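Local coordinates for uncharacterized protein (Staphylococcus aureus subsp. aureus, PDB 3H04) that is of unknown function but is probably a serine hydrolase of the alpha/beta-hydrolase fold, related to feruloyl-esterase-like carbohydrate esterases, at residues I32-G37 with A45-P50; F99-S104 with T260-V265. All coordinates share one frame; numbering follows the deposited sequence.

Contact 1: residues I32-G37 with A45-P50; sequences IVYIHG and ANDLSP
The phenol of Tyr-34 is gripped at its rim and over one face by the loop residues Ala-45, Asp-47 and Leu-48. With CG anti to the backbone N (chi1 170°), the Tyr-34 ring extends from the strand to the loop. Tyr-34 OH donates a short hydrogen bond of 2.6 Å to the syn lone pair of Asp-47 OD1, ring and carboxylate planes 48° apart. Asp-47 OD1 and Ala-45 O both lie at the ring edge, in its plane, the latter 3.4 Å from Tyr-34 CE2. Leu-48 CD1 makes a CH-pi contact 3.8 Å from the centroid of the Tyr-34 ring, almost on its normal; His-36 N lies off-centre over the opposite face. His-36 CD2 is 3.6 Å from Ala-45 N. A water donates to Asp-47 OD2 and Tyr-34 OH while accepting from Gly-37 N at 2.6 Å. In an alpha/beta hydrolase this is the end of a central strand and the loop leading to the next helix, and His-36 and Gly-37 begin an HGGG sequence that in relatives contributes to the oxyanion hole. The His-36 ring is fixed by ND1 bonding to Gly-37 O and by stacking on Tyr-67. Farther out, Arg-103 NE hydrogen-bonds Tyr-34 OH, and Gln-64 NE2 hydrogen-bonds Ala-45 O.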
loop_
_atom_site.group_PDB
_atom_site.type_symbol
_atom_site.label_atom_id
_atom_site.label_comp_id
_atom_site.label_asym_id
_atom_site.label_seq_id
_atom_site.Cartn_x
_atom_site.Cartn_y
_atom_site.Cartn_z
ATOM N N ILE A 32 -3.364 11.524 7.209
ATOM C CA ILE A 32 -3.386 10.488 6.200
ATOM C C ILE A 32 -2.038 9.764 6.308
ATOM O O ILE A 32 -1.004 10.336 5.981
ATOM C CB ILE A 32 -3.516 11.083 4.795
ATOM C CG1 ILE A 32 -4.781 11.931 4.671
ATOM C CG2 ILE A 32 -3.521 9.922 3.725
ATOM C CD1 ILE A 32 -4.765 12.895 3.481
ATOM N N VAL A 33 -2.075 8.502 6.706
ATOM C CA VAL A 33 -0.887 7.657 6.728
ATOM C C VAL A 33 -0.737 6.927 5.411
ATOM O O VAL A 33 -1.527 6.037 5.095
ATOM C CB VAL A 33 -0.957 6.611 7.871
ATOM C CG1 VAL A 33 0.363 5.779 7.908
ATOM C CG2 VAL A 33 -1.268 7.321 9.246
ATOM N N TYR A 34 0.308 7.288 4.666
ATOM C CA TYR A 34 0.499 6.823 3.309
ATOM C C TYR A 34 1.464 5.637 3.256
ATOM O O TYR A 34 2.556 5.712 3.802
ATOM C CB TYR A 34 0.994 7.942 2.404
ATOM C CG TYR A 34 1.420 7.425 1.052
ATOM C CD1 TYR A 34 0.479 6.963 0.145
ATOM C CD2 TYR A 34 2.775 7.376 0.687
ATOM C CE1 TYR A 34 0.847 6.437 -1.065
ATOM C CE2 TYR A 34 3.150 6.874 -0.523
ATOM C CZ TYR A 34 2.176 6.416 -1.419
ATOM O OH TYR A 34 2.518 5.874 -2.639
ATOM N N ILE A 35 1.037 4.562 2.569
ATOM C CA ILE A 35 1.846 3.371 2.427
ATOM C C ILE A 35 2.029 3.094 0.946
ATOM O O ILE A 35 1.045 2.808 0.195
ATOM C CB ILE A 35 1.227 2.172 3.176
ATOM C CG1 ILE A 35 0.844 2.574 4.601
ATOM C CG2 ILE A 35 2.198 0.974 3.132
ATOM C CD1 ILE A 35 0.474 1.439 5.512
ATOM N N HIS A 36 3.291 3.205 0.506
ATOM C CA HIS A 36 3.638 3.109 -0.902
ATOM C C HIS A 36 3.494 1.694 -1.403
ATOM O O HIS A 36 3.463 0.779 -0.603
ATOM C CB HIS A 36 5.108 3.534 -1.143
ATOM C CG HIS A 36 6.120 2.597 -0.540
ATOM N ND1 HIS A 36 6.663 1.532 -1.241
ATOM C CD2 HIS A 36 6.735 2.608 0.669
ATOM C CE1 HIS A 36 7.528 0.896 -0.457
ATOM N NE2 HIS A 36 7.602 1.535 0.702
ATOM N N GLY A 37 3.449 1.526 -2.708
ATOM C CA GLY A 37 3.334 0.204 -3.293
ATOM C C GLY A 37 4.674 -0.464 -3.608
ATOM O O GLY A 37 5.692 -0.127 -3.016
ATOM N N ALA A 45 8.997 5.326 0.055
ATOM C CA ALA A 45 7.921 6.053 0.727
ATOM C C ALA A 45 7.540 7.355 0.027
ATOM O O ALA A 45 6.357 7.726 0.012
ATOM C CB ALA A 45 8.323 6.350 2.195
ATOM N N ASN A 46 8.542 8.074 -0.505
ATOM C CA ASN A 46 8.308 9.357 -1.174
ATOM C C ASN A 46 8.108 9.231 -2.697
ATOM O O ASN A 46 8.799 9.908 -3.459
ATOM C CB ASN A 46 9.427 10.377 -0.877
ATOM C CG ASN A 46 10.789 9.906 -1.355
ATOM O OD1 ASN A 46 11.033 8.693 -1.488
ATOM N ND2 ASN A 46 11.685 10.844 -1.608
ATOM N N ASP A 47 7.165 8.376 -3.118
ATOM C CA ASP A 47 6.909 8.102 -4.542
ATOM C C ASP A 47 5.655 8.779 -5.075
ATOM O O ASP A 47 5.331 8.596 -6.248
ATOM C CB ASP A 47 6.845 6.593 -4.866
ATOM C CG ASP A 47 5.620 5.881 -4.253
ATOM O OD1 ASP A 47 4.911 6.477 -3.406
ATOM O OD2 ASP A 47 5.378 4.718 -4.632
ATOM N N LEU A 48 4.990 9.594 -4.250
ATOM C CA LEU A 48 3.799 10.344 -4.660
ATOM C C LEU A 48 4.207 11.605 -5.446
ATOM O O LEU A 48 5.080 12.330 -4.991
ATOM C CB LEU A 48 2.986 10.819 -3.439
ATOM C CG LEU A 48 2.077 9.786 -2.781
ATOM C CD1 LEU A 48 1.414 10.410 -1.582
ATOM C CD2 LEU A 48 1.016 9.267 -3.813
ATOM N N SER A 49 3.557 11.901 -6.573
ATOM C CA SER A 49 3.806 13.198 -7.262
ATOM C C SER A 49 3.508 14.377 -6.343
ATOM O O SER A 49 2.523 14.370 -5.597
ATOM C CB SER A 49 2.989 13.391 -8.549
ATOM O OG SER A 49 2.894 12.169 -9.297
ATOM N N PRO A 50 4.330 15.431 -6.440
ATOM C CA PRO A 50 4.081 16.688 -5.725
ATOM C C PRO A 50 2.646 17.187 -5.881
ATOM O O PRO A 50 2.058 17.744 -4.933
ATOM C CB PRO A 50 5.044 17.673 -6.422
ATOM C CG PRO A 50 6.143 16.806 -6.926
ATOM C CD PRO A 50 5.512 15.514 -7.319
HETATM O O HOH W 1 3.154 3.421 -4.506
#

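Contact 2: residues F99-S104 with T260-V265; sequences FTFGRS and TIYRKV
Tyr-262 reaches from the helix 256-273 to the strand 98-103, where the far end of its ring meets Phe-101 and Arg-103. The apolar part is aromatic: Phe-101 CZ lies 3.8 Å from Tyr-262 CE2, and the two side chains cross at about a right angle. Tyr-262 OH sits near the plane of the Phe-101 ring, at its edge, 3.7 Å from Phe-101 CZ. Phe-101 carries its CG anti to the backbone N (chi1 168°), which brings the CZ edge of its ring against the tyrosine. Phe-125 joins the cluster edge-to-face with both rings, while Tyr-52 stacks on Tyr-262.

The polar part is indirect. A bend at chi3 (-60°) swings the Arg-103 guanidinium round beside the phenol, its plane 68° from the tyrosine ring; Arg-103 NH1 comes to 3.7 Å from Tyr-262 OH, a contact rather than a bond. What unites the two groups is Asp-251, whose OD2 accepts from the tyrosine hydroxyl and forms a salt bridge with Arg-103 NH1, so that buried charge and phenol share one acceptor.

The strand leads directly into Ser-104, whose OG hydrogen-bonds His-248 NE2. Helix 256-273 packs on the sheet across from helix 105-116, as in alpha/beta hydrolases. The sharp turn from strand 98-103 into helix 105-116, with its Gly-Arg-Ser-Ser-Gly sequence, is consistent with a nucleophile elbow, Ser-104 being the probable nucleophile of a triad with His-248 and Asp-220.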
loop_
_atom_site.group_PDB
_atom_site.type_symbol
_atom_site.label_atom_id
_atom_site.label_comp_id
_atom_site.label_asym_id
_atom_site.label_seq_id
_atom_site.Cartn_x
_atom_site.Cartn_y
_atom_site.Cartn_z
ATOM N N PHE A 99 -6.477 8.324 8.784
ATOM C CA PHE A 99 -6.767 7.503 7.633
ATOM C C PHE A 99 -5.517 6.771 7.127
ATOM O O PHE A 99 -4.389 7.274 7.262
ATOM C CB PHE A 99 -7.284 8.405 6.507
ATOM C CG PHE A 99 -8.456 9.267 6.926
ATOM C CD1 PHE A 99 -9.734 8.777 6.840
ATOM C CD2 PHE A 99 -8.258 10.537 7.458
ATOM C CE1 PHE A 99 -10.815 9.547 7.242
ATOM C CE2 PHE A 99 -9.307 11.284 7.860
ATOM C CZ PHE A 99 -10.589 10.804 7.734
ATOM N N THR A 100 -5.741 5.637 6.476
ATOM C CA THR A 100 -4.664 4.945 5.747
ATOM C C THR A 100 -4.936 5.083 4.253
ATOM O O THR A 100 -6.091 5.041 3.791
ATOM C CB THR A 100 -4.491 3.494 6.186
ATOM O OG1 THR A 100 -5.729 2.755 6.043
ATOM C CG2 THR A 100 -4.018 3.444 7.689
ATOM N N PHE A 101 -3.873 5.325 3.510
ATOM C CA PHE A 101 -3.925 5.534 2.072
ATOM C C PHE A 101 -2.808 4.687 1.554
ATOM O O PHE A 101 -1.658 4.957 1.897
ATOM C CB PHE A 101 -3.722 7.015 1.729
ATOM C CG PHE A 101 -3.473 7.277 0.262
ATOM C CD1 PHE A 101 -3.951 6.415 -0.702
ATOM C CD2 PHE A 101 -2.738 8.386 -0.136
ATOM C CE1 PHE A 101 -3.768 6.659 -2.063
ATOM C CE2 PHE A 101 -2.499 8.630 -1.496
ATOM C CZ PHE A 101 -3.028 7.786 -2.462
ATOM N N GLY A 102 -3.139 3.635 0.798
ATOM C CA GLY A 102 -2.136 2.813 0.126
ATOM C C GLY A 102 -2.372 2.683 -1.365
ATOM O O GLY A 102 -3.501 2.877 -1.884
ATOM N N ARG A 103 -1.296 2.373 -2.073
ATOM C CA ARG A 103 -1.338 2.051 -3.483
ATOM C C ARG A 103 -0.770 0.680 -3.622
ATOM O O ARG A 103 0.314 0.382 -3.101
ATOM C CB ARG A 103 -0.571 3.072 -4.335
ATOM C CG ARG A 103 -1.113 4.491 -4.098
ATOM C CD ARG A 103 -0.686 5.527 -5.062
ATOM N NE ARG A 103 0.777 5.703 -5.107
ATOM C CZ ARG A 103 1.440 6.419 -6.026
ATOM N NH1 ARG A 103 0.805 7.033 -7.006
ATOM N NH2 ARG A 103 2.758 6.533 -5.949
ATOM N N SER A 104 -1.495 -0.146 -4.368
ATOM C CA SER A 104 -1.082 -1.489 -4.703
ATOM C C SER A 104 -0.932 -2.281 -3.374
ATOM O O SER A 104 -1.854 -2.319 -2.564
ATOM C CB SER A 104 0.172 -1.450 -5.607
ATOM O OG SER A 104 0.297 -2.681 -6.280
ATOM N N THR A 260 -8.513 14.381 -10.813
ATOM C CA THR A 260 -9.924 14.342 -10.450
ATOM C C THR A 260 -10.246 13.324 -9.370
ATOM O O THR A 260 -11.017 13.605 -8.451
ATOM C CB THR A 260 -10.782 14.111 -11.705
ATOM O OG1 THR A 260 -10.682 15.291 -12.479
ATOM C CG2 THR A 260 -12.226 13.827 -11.373
ATOM N N ILE A 261 -9.669 12.144 -9.507
ATOM C CA ILE A 261 -9.786 11.088 -8.506
ATOM C C ILE A 261 -9.173 11.491 -7.145
ATOM O O ILE A 261 -9.778 11.258 -6.122
ATOM C CB ILE A 261 -9.207 9.748 -9.053
ATOM C CG1 ILE A 261 -10.169 9.261 -10.182
ATOM C CG2 ILE A 261 -9.059 8.679 -7.898
ATOM C CD1 ILE A 261 -9.730 8.016 -10.968
ATOM N N TYR A 262 -8.013 12.122 -7.147
ATOM C CA TYR A 262 -7.419 12.667 -5.914
ATOM C C TYR A 262 -8.305 13.716 -5.250
ATOM O O TYR A 262 -8.408 13.739 -4.031
ATOM C CB TYR A 262 -5.974 13.229 -6.125
ATOM C CG TYR A 262 -4.914 12.150 -6.051
ATOM C CD1 TYR A 262 -4.521 11.442 -7.187
ATOM C CD2 TYR A 262 -4.351 11.789 -4.836
ATOM C CE1 TYR A 262 -3.573 10.409 -7.099
ATOM C CE2 TYR A 262 -3.393 10.758 -4.723
ATOM C CZ TYR A 262 -3.013 10.065 -5.879
ATOM O OH TYR A 262 -2.096 9.050 -5.813
ATOM N N ARG A 263 -8.933 14.581 -6.043
ATOM C CA ARG A 263 -9.890 15.536 -5.488
ATOM C C ARG A 263 -11.105 14.831 -4.898
ATOM O O ARG A 263 -11.554 15.218 -3.850
ATOM C CB ARG A 263 -10.335 16.552 -6.523
ATOM C CG ARG A 263 -9.238 17.555 -6.820
ATOM C CD ARG A 263 -9.765 18.643 -7.719
ATOM N NE ARG A 263 -8.694 19.483 -8.250
ATOM C CZ ARG A 263 -7.972 20.355 -7.541
ATOM N NH1 ARG A 263 -8.159 20.517 -6.236
ATOM N NH2 ARG A 263 -7.047 21.085 -8.161
ATOM N N LYS A 264 -11.561 13.753 -5.531
ATOM C CA LYS A 264 -12.619 12.925 -4.964
ATOM C C LYS A 264 -12.199 12.243 -3.643
ATOM O O LYS A 264 -13.024 12.046 -2.764
ATOM C CB LYS A 264 -13.052 11.838 -5.949
ATOM C CG LYS A 264 -13.733 12.311 -7.194
ATOM C CD LYS A 264 -14.068 11.112 -8.038
ATOM C CE LYS A 264 -14.897 11.485 -9.232
ATOM N NZ LYS A 264 -16.277 11.514 -8.847
ATOM N N VAL A 265 -10.918 11.919 -3.515
ATOM C CA VAL A 265 -10.408 11.359 -2.275
ATOM C C VAL A 265 -10.612 12.353 -1.131
ATOM O O VAL A 265 -11.161 12.015 -0.072
ATOM C CB VAL A 265 -8.931 10.936 -2.394
ATOM C CG1 VAL A 265 -8.320 10.749 -1.012
ATOM C CG2 VAL A 265 -8.832 9.637 -3.218
#

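Both contacts are built on neighbouring parallel strands of the central sheet, 30-35 and 98-103, joined directly through the backbone, for example by a probable hydrogen bond between Ile-35 N and Phe-101 O (2.8 Å). Contact 2 is the more buried of the pair and spans a long sequence separation, bringing in the C-terminal helix through rings; contact 1 is local and only partly buried, fastening a loop through a carboxylate and a water. Arg-103 serves both contacts with different nitrogens of one guanidinium, while the rings of Tyr-34 and Phe-101 meet between them. Their strand ends lead to the probable oxyanion-hole loop and nucleophile elbow respectively.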